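Local coordinates for N-terminal acetyltransferase-like protein (Chaetomium thermophilum, PDB 5NNP), which is probably the TPR-type auxiliary subunit of an N-terminal acetyltransferase complex, a helical scaffold that holds a partner protein chain, at residues A[120-125]-A[132-137]; A[433-438]-A[442-447]; A[565-570]-A[655-660]. All blocks are in the same frame, centred on the assembly; numbering follows the deposited sequence.

Interaction 1 of 3, residues A[120-125]-A[132-137]; sequences VLQIQM and VQSRLN
Ser134 and Gln122 carry this contact with a single side-chain hydrogen bond. Ser134 OG donates to Gln122 OE1 over 2.7 Å. The hydroxyl lies in the carbonyl plane of the amide and meets a lone pair, with a C=O...donor angle of 140°. The oxygen of the amide does the touching. Gln122 NE2 lies farther back, 4.0 Å from Ser134 OG.

Both residues point toward the other helix. The glutamine gets across by its shape. Its CG sits opposite the carbonyl carbon (chi1 -78°), and the rest of the chain runs out extended, so the amide spans most of the gap. The serine is short and supplies its hydroxyl from close to its own backbone. Gln122 CA and Ser134 CA, 8.7 Å apart, are the nearest pair of CA atoms between the segments.

Both residues are buried, so the bond pairs two polar groups inside the protein. Gln115 NE2 and Gly130 O are weaker partners of Ser134 OG, the latter a competing acceptor for its proton.

Little else is covered here. Beside the bond, Val120 packs on Phe525 and His528, and Arg135 packs on Leu532, which places the contact against helix 527-534 and the loop before it.

The segments belong to consecutive helices, 112-124 and 128-141, joined by the short turn 125-127. Such a hairpin of two consecutive helices is consistent with the tetratricopeptide-repeat type of helical array, here with a polar link between the two helices.

Interaction 2 of 3, residues A[433-438]-A[442-447]; sequences YARSLD and RYINSK. With PO4 (phosphate ion), chain U.
Ile444 sits against segment 433-438 and touches it with CG1, CG2 and CD1. Ile444 CG1 rests on the backbone of Arg435, 3.6 Å from Arg435 CA. Ile444 CD1 reaches Ala434 CB at 4.1 Å. The Ile444 CG2 branch goes the other way along the segment, to Asp438 O at 3.6 Å. CG1 is anti to the backbone N of Ile444 (chi1 -166°), and this spreads the two branches along that segment. The backbones come close: Arg435 CA and Ile444 CA are 5.3 Å apart.

Arg435 and Asn445 make the second half of the contact. Their side chains run side by side and point the same way. The aliphatic part of the arginine does the touching. Arg435 CG lies 3.5 Å from Asn445 CA, and Arg435 CD is 3.5 Å from Asn445 ND2. The guanidinium and amide planes stand at 90° to each other.

The polar ends are held elsewhere: Arg435 NH1 by a salt bridge with Asp432, Asn445 ND2 by a hydrogen bond to Thr464 O, and Asp438 OD2 by a salt bridge with a basic side chain of another protein chain. Within segment 433-438, Ser436 OG donates to Tyr433 O at 2.6 Å, on a lone pair.

Farther out, Lys447 bends away from the contact. Lys447 NZ makes a weak hydrogen bond, 3.0 Å long, to O3 of a phosphate ion. The ion, probably from the crystallisation liquor, is also bound by Lys450 and Arg416.

Helices 424-436 and 442-454 thus form a hairpin of consecutive helices, consistent with the TPR-like array of the auxiliary-subunit family. Helix 408-421 lies against Leu437 and Lys447, and helix 458-465 covers Arg435 and Asn445.

Interaction 3 of 3, residues A[565-570]-A[655-660]; sequences NLYLSM and LGDAMK
Leu655 meets Leu568 where two antiparallel helices of the TPR-like helical array pack together. Their segment axes lie 8.9 Å apart at closest approach, with 172° between their directions. The helices, 554-572 and 654-668, are far apart in sequence, and much of the chain between them is not modelled.

Leu655 starts away from the other helix, but its end turns back. Leu655 CD2 reaches Leu568 CD2 at 4.1 Å. The two side chains cross at about a right angle, and Arg685 of helix 673-685 packs on both.

Asp657 comes next and lies over the ring of Tyr567. Asp657 CB makes a CH-pi contact, 3.9 Å from the centroid of the Tyr567 ring and 28° off the normal. The carboxylate plane is turned 75° from the ring. A water links the polar ends: it accepts from Tyr567 OH and donates to Asp657 OD2 over 2.7 Å. Each end has a further partner, His511 NE2 for the tyrosine and Thr651 OG1 for the aspartate. These bonds hold the hydroxyl end; the packing of Asp657 CB and Ala658 on the ring probably restrains its rotation.

Ala658 adds to the packing on the tyrosine. Its N lies over the same ring face as Asp657 CB. Its methyl sits near the root of the ring, with Ala658 CB 3.7 Å from Tyr567 CD2 and 3.9 Å from Tyr567 CB.

How the interactions relate
The three contacts follow one another along the chain and do not touch. Interactions 1 and 2 lie on opposite sides of the chain's centre, with centres about 50 Å apart. Interaction 3 is about 37 Å from interaction 1 and about 36 Å from interaction 2, centre to centre. The nearest atoms of interactions 1 and 3 are about 14 Å apart. Interactions 1 and 2 each join helices that follow directly in sequence; interaction 3 joins helices distant in sequence. Interaction 2 lies near the ligand without contact through Asp438, whose side chain is about 8 Å from a bound carboxymethyl coenzyme A. Its segments also contact another protein chain.

Interaction 1 of 3, residues A[120-125]-A[132-137]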
loop_
_atom_site.group_PDB
_atom_site.type_symbol
_atom_site.label_atom_id
_atom_site.label_comp_id
_atom_site.label_asym_id
_atom_site.label_seq_id
_atom_site.Cartn_x
_atom_site.Cartn_y
_atom_site.Cartn_z
ATOM N N VAL A 120 21.734 -8.680 1.540
ATOM C CA VAL A 120 20.513 -8.176 0.934
ATOM C C VAL A 120 19.474 -9.294 0.919
ATOM O O VAL A 120 18.362 -9.122 1.395
ATOM C CB VAL A 120 20.752 -7.645 -0.501
ATOM C CG1 VAL A 120 19.446 -7.336 -1.155
ATOM C CG2 VAL A 120 21.657 -6.406 -0.479
ATOM N N LEU A 121 19.862 -10.450 0.395
ATOM C CA LEU A 121 18.980 -11.611 0.335
ATOM C C LEU A 121 18.449 -11.982 1.717
ATOM O O LEU A 121 17.267 -12.309 1.879
ATOM C CB LEU A 121 19.711 -12.806 -0.296
ATOM C CG LEU A 121 20.018 -12.760 -1.797
ATOM C CD1 LEU A 121 21.072 -13.769 -2.149
ATOM C CD2 LEU A 121 18.761 -13.028 -2.619
ATOM N N GLN A 122 19.314 -11.922 2.719
ATOM C CA GLN A 122 18.911 -12.336 4.054
ATOM C C GLN A 122 17.828 -11.437 4.651
ATOM O O GLN A 122 16.879 -11.936 5.269
ATOM C CB GLN A 122 20.111 -12.374 4.987
ATOM C CG GLN A 122 20.979 -13.590 4.821
ATOM C CD GLN A 122 22.324 -13.426 5.510
ATOM O OE1 GLN A 122 22.978 -12.381 5.392
ATOM N NE2 GLN A 122 22.740 -14.453 6.243
ATOM N N ILE A 123 17.972 -10.121 4.494
ATOM C CA ILE A 123 16.956 -9.230 5.038
ATOM C C ILE A 123 15.677 -9.347 4.189
ATOM O O ILE A 123 14.566 -9.320 4.727
ATOM C CB ILE A 123 17.434 -7.759 5.129
ATOM C CG1 ILE A 123 16.411 -6.908 5.891
ATOM C CG2 ILE A 123 17.675 -7.173 3.759
ATOM C CD1 ILE A 123 15.964 -7.490 7.254
ATOM N N GLN A 124 15.838 -9.525 2.879
ATOM C CA GLN A 124 14.689 -9.758 2.008
ATOM C C GLN A 124 13.844 -10.945 2.468
ATOM O O GLN A 124 12.635 -10.943 2.270
ATOM C CB GLN A 124 15.115 -10.009 0.570
ATOM C CG GLN A 124 13.927 -10.350 -0.337
ATOM C CD GLN A 124 13.075 -9.132 -0.663
ATOM O OE1 GLN A 124 13.546 -7.991 -0.614
ATOM N NE2 GLN A 124 11.820 -9.362 -0.973
ATOM N N MET A 125 14.470 -11.958 3.068
ATOM C CA MET A 125 13.719 -13.128 3.537
ATOM C C MET A 125 13.568 -13.107 5.043
ATOM O O MET A 125 13.185 -14.095 5.643
ATOM C CB MET A 125 14.380 -14.443 3.120
ATOM C CG MET A 125 14.618 -14.574 1.638
ATOM S SD MET A 125 13.094 -14.460 0.686
ATOM C CE MET A 125 12.263 -15.966 1.225
ATOM N N VAL A 132 22.078 -9.679 10.814
ATOM C CA VAL A 132 22.904 -9.099 11.846
ATOM C C VAL A 132 24.368 -9.515 11.675
ATOM O O VAL A 132 25.262 -8.671 11.634
ATOM C CB VAL A 132 22.415 -9.512 13.242
ATOM C CG1 VAL A 132 23.493 -9.244 14.305
ATOM C CG2 VAL A 132 21.120 -8.801 13.570
ATOM N N GLN A 133 24.614 -10.813 11.585
ATOM C CA GLN A 133 25.974 -11.286 11.375
ATOM C C GLN A 133 26.622 -10.625 10.152
ATOM O O GLN A 133 27.764 -10.153 10.208
ATOM C CB GLN A 133 25.982 -12.802 11.215
ATOM C CG GLN A 133 27.363 -13.417 11.298
ATOM C CD GLN A 133 27.330 -14.923 11.109
ATOM O OE1 GLN A 133 26.265 -15.542 11.152
ATOM N NE2 GLN A 133 28.498 -15.517 10.892
ATOM N N SER A 134 25.879 -10.579 9.049
ATOM C CA SER A 134 26.376 -9.957 7.830
ATOM C C SER A 134 26.796 -8.496 8.036
ATOM O O SER A 134 27.881 -8.088 7.629
ATOM C CB SER A 134 25.319 -10.039 6.734
ATOM O OG SER A 134 25.294 -11.336 6.191
ATOM N N ARG A 135 25.929 -7.717 8.666
ATOM C CA ARG A 135 26.190 -6.299 8.847
ATOM C C ARG A 135 27.337 -6.066 9.799
ATOM O O ARG A 135 28.122 -5.131 9.605
ATOM C CB ARG A 135 24.947 -5.579 9.352
ATOM C CG ARG A 135 23.919 -5.447 8.290
ATOM C CD ARG A 135 24.584 -4.902 7.046
ATOM N NE ARG A 135 23.594 -4.694 6.004
ATOM C CZ ARG A 135 23.779 -3.937 4.930
ATOM N NH1 ARG A 135 22.793 -3.809 4.036
ATOM N NH2 ARG A 135 24.943 -3.313 4.754
ATOM N N LEU A 136 27.428 -6.906 10.826
ATOM C CA LEU A 136 28.536 -6.811 11.778
ATOM C C LEU A 136 29.848 -7.021 11.028
ATOM O O LEU A 136 30.832 -6.318 11.232
ATOM C CB LEU A 136 28.385 -7.830 12.904
ATOM C CG LEU A 136 29.417 -7.855 14.028
ATOM C CD1 LEU A 136 29.625 -6.459 14.588
ATOM C CD2 LEU A 136 28.933 -8.803 15.116
ATOM N N ASN A 137 29.824 -7.982 10.122
ATOM C CA ASN A 137 30.946 -8.255 9.265
ATOM C C ASN A 137 31.277 -7.108 8.348
ATOM O O ASN A 137 32.422 -6.689 8.254
ATOM C CB ASN A 137 30.651 -9.484 8.443
ATOM C CG ASN A 137 31.602 -10.562 8.714
ATOM O OD1 ASN A 137 31.460 -11.282 9.699
ATOM N ND2 ASN A 137 32.606 -10.690 7.865
#

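Interaction 2 of 3, residues A[433-438]-A[442-447]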
loop_
_atom_site.group_PDB
_atom_site.type_symbol
_atom_site.label_atom_id
_atom_site.label_comp_id
_atom_site.label_asym_id
_atom_site.label_seq_id
_atom_site.Cartn_x
_atom_site.Cartn_y
_atom_site.Cartn_z
ATOM N N TYR A 433 -22.870 7.565 -21.177
ATOM C CA TYR A 433 -23.259 8.885 -21.652
ATOM C C TYR A 433 -22.540 9.942 -20.815
ATOM O O TYR A 433 -21.991 10.897 -21.359
ATOM C CB TYR A 433 -24.783 9.084 -21.601
ATOM C CG TYR A 433 -25.225 10.472 -21.999
ATOM C CD1 TYR A 433 -25.248 10.860 -23.328
ATOM C CD2 TYR A 433 -25.589 11.405 -21.045
ATOM C CE1 TYR A 433 -25.635 12.135 -23.707
ATOM C CE2 TYR A 433 -25.982 12.685 -21.409
ATOM C CZ TYR A 433 -26.003 13.041 -22.740
ATOM O OH TYR A 433 -26.391 14.320 -23.094
ATOM N N ALA A 434 -22.524 9.752 -19.500
ATOM C CA ALA A 434 -21.825 10.669 -18.609
ATOM C C ALA A 434 -20.362 10.835 -19.021
ATOM O O ALA A 434 -19.819 11.942 -19.013
ATOM C CB ALA A 434 -21.923 10.180 -17.168
ATOM N N ARG A 435 -19.735 9.724 -19.385
ATOM C CA ARG A 435 -18.345 9.731 -19.835
ATOM C C ARG A 435 -18.191 10.611 -21.068
ATOM O O ARG A 435 -17.295 11.444 -21.146
ATOM C CB ARG A 435 -17.884 8.313 -20.155
ATOM C CG ARG A 435 -16.393 8.143 -20.180
ATOM C CD ARG A 435 -15.995 7.056 -21.160
ATOM N NE ARG A 435 -16.053 7.574 -22.519
ATOM C CZ ARG A 435 -17.119 7.474 -23.291
ATOM N NH1 ARG A 435 -18.194 6.856 -22.827
ATOM N NH2 ARG A 435 -17.103 7.981 -24.517
ATOM N N SER A 436 -19.102 10.433 -22.020
ATOM C CA SER A 436 -19.004 11.122 -23.286
ATOM C C SER A 436 -19.052 12.648 -23.127
ATOM O O SER A 436 -18.663 13.370 -24.035
ATOM C CB SER A 436 -20.094 10.629 -24.244
ATOM O OG SER A 436 -21.399 11.084 -23.902
ATOM N N LEU A 437 -19.491 13.119 -21.958
ATOM C CA LEU A 437 -19.552 14.552 -21.645
ATOM C C LEU A 437 -18.231 15.149 -21.123
ATOM O O LEU A 437 -18.033 16.363 -21.157
ATOM C CB LEU A 437 -20.664 14.802 -20.620
ATOM C CG LEU A 437 -22.083 14.527 -21.142
ATOM C CD1 LEU A 437 -23.170 14.804 -20.093
ATOM C CD2 LEU A 437 -22.341 15.326 -22.404
ATOM N N ASP A 438 -17.344 14.303 -20.606
ATOM C CA ASP A 438 -16.004 14.742 -20.223
ATOM C C ASP A 438 -15.035 13.677 -20.716
ATOM O O ASP A 438 -14.546 12.853 -19.936
ATOM C CB ASP A 438 -15.890 14.955 -18.705
ATOM C CG ASP A 438 -14.780 15.944 -18.320
ATOM O OD1 ASP A 438 -13.907 16.264 -19.160
ATOM O OD2 ASP A 438 -14.778 16.403 -17.153
ATOM N N ARG A 442 -10.320 10.769 -16.676
ATOM C CA ARG A 442 -10.224 9.312 -16.588
ATOM C C ARG A 442 -11.174 8.700 -15.546
ATOM O O ARG A 442 -11.620 7.562 -15.706
ATOM C CB ARG A 442 -8.789 8.868 -16.296
ATOM C CG ARG A 442 -8.590 7.367 -16.547
ATOM C CD ARG A 442 -7.154 6.905 -16.421
ATOM N NE ARG A 442 -6.996 5.561 -16.972
ATOM C CZ ARG A 442 -5.844 4.896 -17.038
ATOM N NH1 ARG A 442 -4.717 5.446 -16.605
ATOM N NH2 ARG A 442 -5.812 3.682 -17.564
ATOM N N TYR A 443 -11.490 9.449 -14.493
ATOM C CA TYR A 443 -12.360 8.928 -13.449
ATOM C C TYR A 443 -13.684 8.481 -14.008
ATOM O O TYR A 443 -14.139 7.396 -13.698
ATOM C CB TYR A 443 -12.615 9.959 -12.353
ATOM C CG TYR A 443 -13.507 9.409 -11.257
ATOM C CD1 TYR A 443 -14.892 9.383 -11.414
ATOM C CD2 TYR A 443 -12.965 8.884 -10.090
ATOM C CE1 TYR A 443 -15.710 8.866 -10.443
ATOM C CE2 TYR A 443 -13.771 8.368 -9.115
ATOM C CZ TYR A 443 -15.151 8.368 -9.290
ATOM O OH TYR A 443 -15.970 7.859 -8.306
ATOM N N ILE A 444 -14.317 9.324 -14.818
ATOM C CA ILE A 444 -15.595 8.952 -15.392
ATOM C C ILE A 444 -15.385 7.841 -16.434
ATOM O O ILE A 444 -16.234 6.978 -16.603
ATOM C CB ILE A 444 -16.349 10.181 -16.006
ATOM C CG1 ILE A 444 -17.813 9.819 -16.278
ATOM C CG2 ILE A 444 -15.664 10.732 -17.265
ATOM C CD1 ILE A 444 -18.529 9.244 -15.040
ATOM N N ASN A 445 -14.237 7.828 -17.100
ATOM C CA ASN A 445 -13.963 6.735 -18.022
ATOM C C ASN A 445 -13.901 5.406 -17.270
ATOM O O ASN A 445 -14.460 4.402 -17.720
ATOM C CB ASN A 445 -12.665 6.975 -18.791
ATOM C CG ASN A 445 -12.337 5.842 -19.763
ATOM O OD1 ASN A 445 -11.765 4.829 -19.371
ATOM N ND2 ASN A 445 -12.688 6.020 -21.037
ATOM N N SER A 446 -13.243 5.412 -16.110
ATOM C CA SER A 446 -13.119 4.209 -15.284
ATOM C C SER A 446 -14.472 3.714 -14.762
ATOM O O SER A 446 -14.712 2.514 -14.685
ATOM C CB SER A 446 -12.173 4.464 -14.106
ATOM O OG SER A 446 -10.880 4.830 -14.558
ATOM N N LYS A 447 -15.342 4.641 -14.394
ATOM C CA LYS A 447 -16.688 4.308 -13.951
ATOM C C LYS A 447 -17.502 3.607 -15.041
ATOM O O LYS A 447 -18.207 2.621 -14.791
ATOM C CB LYS A 447 -17.404 5.574 -13.513
ATOM C CG LYS A 447 -17.370 5.797 -12.043
ATOM C CD LYS A 447 -18.311 4.845 -11.359
ATOM C CE LYS A 447 -18.173 4.961 -9.855
ATOM N NZ LYS A 447 -16.915 4.322 -9.363
HETATM P P PO4 U . -20.162 2.925 -7.706
HETATM O O1 PO4 U . -21.277 2.953 -8.721
HETATM O O2 PO4 U . -20.606 2.077 -6.535
HETATM O O3 PO4 U . -18.911 2.320 -8.307
HETATM O O4 PO4 U . -19.866 4.340 -7.266
#

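Interaction 3 of 3, residues A[565-570]-A[655-660]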
loop_
_atom_site.group_PDB
_atom_site.type_symbol
_atom_site.label_atom_id
_atom_site.label_comp_id
_atom_site.label_asym_id
_atom_site.label_seq_id
_atom_site.Cartn_x
_atom_site.Cartn_y
_atom_site.Cartn_z
ATOM N N ASN A 565 -12.928 -19.798 -4.619
ATOM C CA ASN A 565 -14.304 -20.142 -4.954
ATOM C C ASN A 565 -14.472 -20.763 -6.350
ATOM O O ASN A 565 -15.295 -21.663 -6.543
ATOM C CB ASN A 565 -15.189 -18.900 -4.833
ATOM C CG ASN A 565 -15.521 -18.566 -3.395
ATOM O OD1 ASN A 565 -15.508 -19.438 -2.516
ATOM N ND2 ASN A 565 -15.833 -17.301 -3.144
ATOM N N LEU A 566 -13.692 -20.294 -7.319
ATOM C CA LEU A 566 -13.783 -20.805 -8.681
ATOM C C LEU A 566 -13.144 -22.189 -8.808
ATOM O O LEU A 566 -13.614 -23.016 -9.594
ATOM C CB LEU A 566 -13.136 -19.827 -9.663
ATOM C CG LEU A 566 -13.143 -20.190 -11.151
ATOM C CD1 LEU A 566 -14.546 -20.579 -11.634
ATOM C CD2 LEU A 566 -12.564 -19.044 -11.997
ATOM N N TYR A 567 -12.087 -22.451 -8.041
ATOM C CA TYR A 567 -11.482 -23.791 -8.030
ATOM C C TYR A 567 -12.408 -24.800 -7.339
ATOM O O TYR A 567 -12.523 -25.948 -7.772
ATOM C CB TYR A 567 -10.110 -23.786 -7.340
ATOM C CG TYR A 567 -8.955 -23.304 -8.204
ATOM C CD1 TYR A 567 -8.667 -23.916 -9.418
ATOM C CD2 TYR A 567 -8.142 -22.249 -7.795
ATOM C CE1 TYR A 567 -7.616 -23.489 -10.206
ATOM C CE2 TYR A 567 -7.086 -21.811 -8.583
ATOM C CZ TYR A 567 -6.826 -22.439 -9.783
ATOM O OH TYR A 567 -5.775 -22.013 -10.563
ATOM N N LEU A 568 -13.047 -24.364 -6.255
ATOM C CA LEU A 568 -14.046 -25.159 -5.558
ATOM C C LEU A 568 -15.176 -25.565 -6.502
ATOM O O LEU A 568 -15.642 -26.716 -6.502
ATOM C CB LEU A 568 -14.614 -24.374 -4.382
ATOM C CG LEU A 568 -13.870 -24.499 -3.062
ATOM C CD1 LEU A 568 -14.397 -23.479 -2.051
ATOM C CD2 LEU A 568 -13.991 -25.931 -2.543
ATOM N N SER A 569 -15.617 -24.595 -7.297
ATOM C CA SER A 569 -16.645 -24.835 -8.295
ATOM C C SER A 569 -16.157 -25.848 -9.325
ATOM O O SER A 569 -16.865 -26.803 -9.645
ATOM C CB SER A 569 -17.041 -23.529 -8.975
ATOM O OG SER A 569 -17.626 -23.772 -10.241
ATOM N N MET A 570 -14.944 -25.638 -9.835
ATOM C CA MET A 570 -14.348 -26.558 -10.801
ATOM C C MET A 570 -14.195 -27.964 -10.234
ATOM O O MET A 570 -14.267 -28.941 -10.974
ATOM C CB MET A 570 -12.986 -26.047 -11.273
ATOM C CG MET A 570 -13.039 -24.763 -12.074
ATOM S SD MET A 570 -11.396 -24.019 -12.224
ATOM C CE MET A 570 -10.519 -25.289 -13.141
ATOM N N LEU A 655 -8.016 -28.123 -6.368
ATOM C CA LEU A 655 -7.876 -27.850 -4.946
ATOM C C LEU A 655 -6.398 -27.634 -4.609
ATOM O O LEU A 655 -6.060 -26.823 -3.747
ATOM C CB LEU A 655 -8.476 -28.986 -4.115
ATOM C CG LEU A 655 -9.968 -29.239 -4.364
ATOM C CD1 LEU A 655 -10.487 -30.470 -3.602
ATOM C CD2 LEU A 655 -10.769 -28.003 -4.012
ATOM N N GLY A 656 -5.524 -28.349 -5.310
ATOM C CA GLY A 656 -4.096 -28.143 -5.175
ATOM C C GLY A 656 -3.685 -26.772 -5.690
ATOM O O GLY A 656 -2.805 -26.115 -5.119
ATOM N N ASP A 657 -4.331 -26.333 -6.771
ATOM C CA ASP A 657 -4.017 -25.045 -7.381
ATOM C C ASP A 657 -4.530 -23.874 -6.539
ATOM O O ASP A 657 -4.029 -22.753 -6.643
ATOM C CB ASP A 657 -4.589 -24.974 -8.804
ATOM C CG ASP A 657 -3.858 -25.904 -9.767
ATOM O OD1 ASP A 657 -2.865 -26.522 -9.341
ATOM O OD2 ASP A 657 -4.257 -26.015 -10.948
ATOM N N ALA A 658 -5.525 -24.150 -5.702
ATOM C CA ALA A 658 -6.123 -23.146 -4.842
ATOM C C ALA A 658 -5.266 -22.808 -3.626
ATOM O O ALA A 658 -5.383 -21.714 -3.063
ATOM C CB ALA A 658 -7.491 -23.604 -4.392
ATOM N N MET A 659 -4.409 -23.746 -3.223
ATOM C CA MET A 659 -3.655 -23.621 -1.974
ATOM C C MET A 659 -2.790 -22.357 -1.855
ATOM O O MET A 659 -2.762 -21.735 -0.797
ATOM C CB MET A 659 -2.777 -24.853 -1.775
ATOM C CG MET A 659 -3.574 -26.139 -1.643
ATOM S SD MET A 659 -4.992 -25.908 -0.560
ATOM C CE MET A 659 -4.234 -25.679 1.050
ATOM N N LYS A 660 -2.094 -21.961 -2.916
ATOM C CA LYS A 660 -1.256 -20.764 -2.813
ATOM C C LYS A 660 -2.097 -19.497 -2.572
ATOM O O LYS A 660 -1.653 -18.576 -1.866
ATOM C CB LYS A 660 -0.369 -20.598 -4.061
ATOM C CG LYS A 660 -1.073 -20.182 -5.346
ATOM C CD LYS A 660 -0.060 -19.730 -6.404
ATOM C CE LYS A 660 -0.735 -19.127 -7.635
ATOM N NZ LYS A 660 0.218 -18.806 -8.743
HETATM O O HOH W 1 -5.185 -24.038 -12.487
#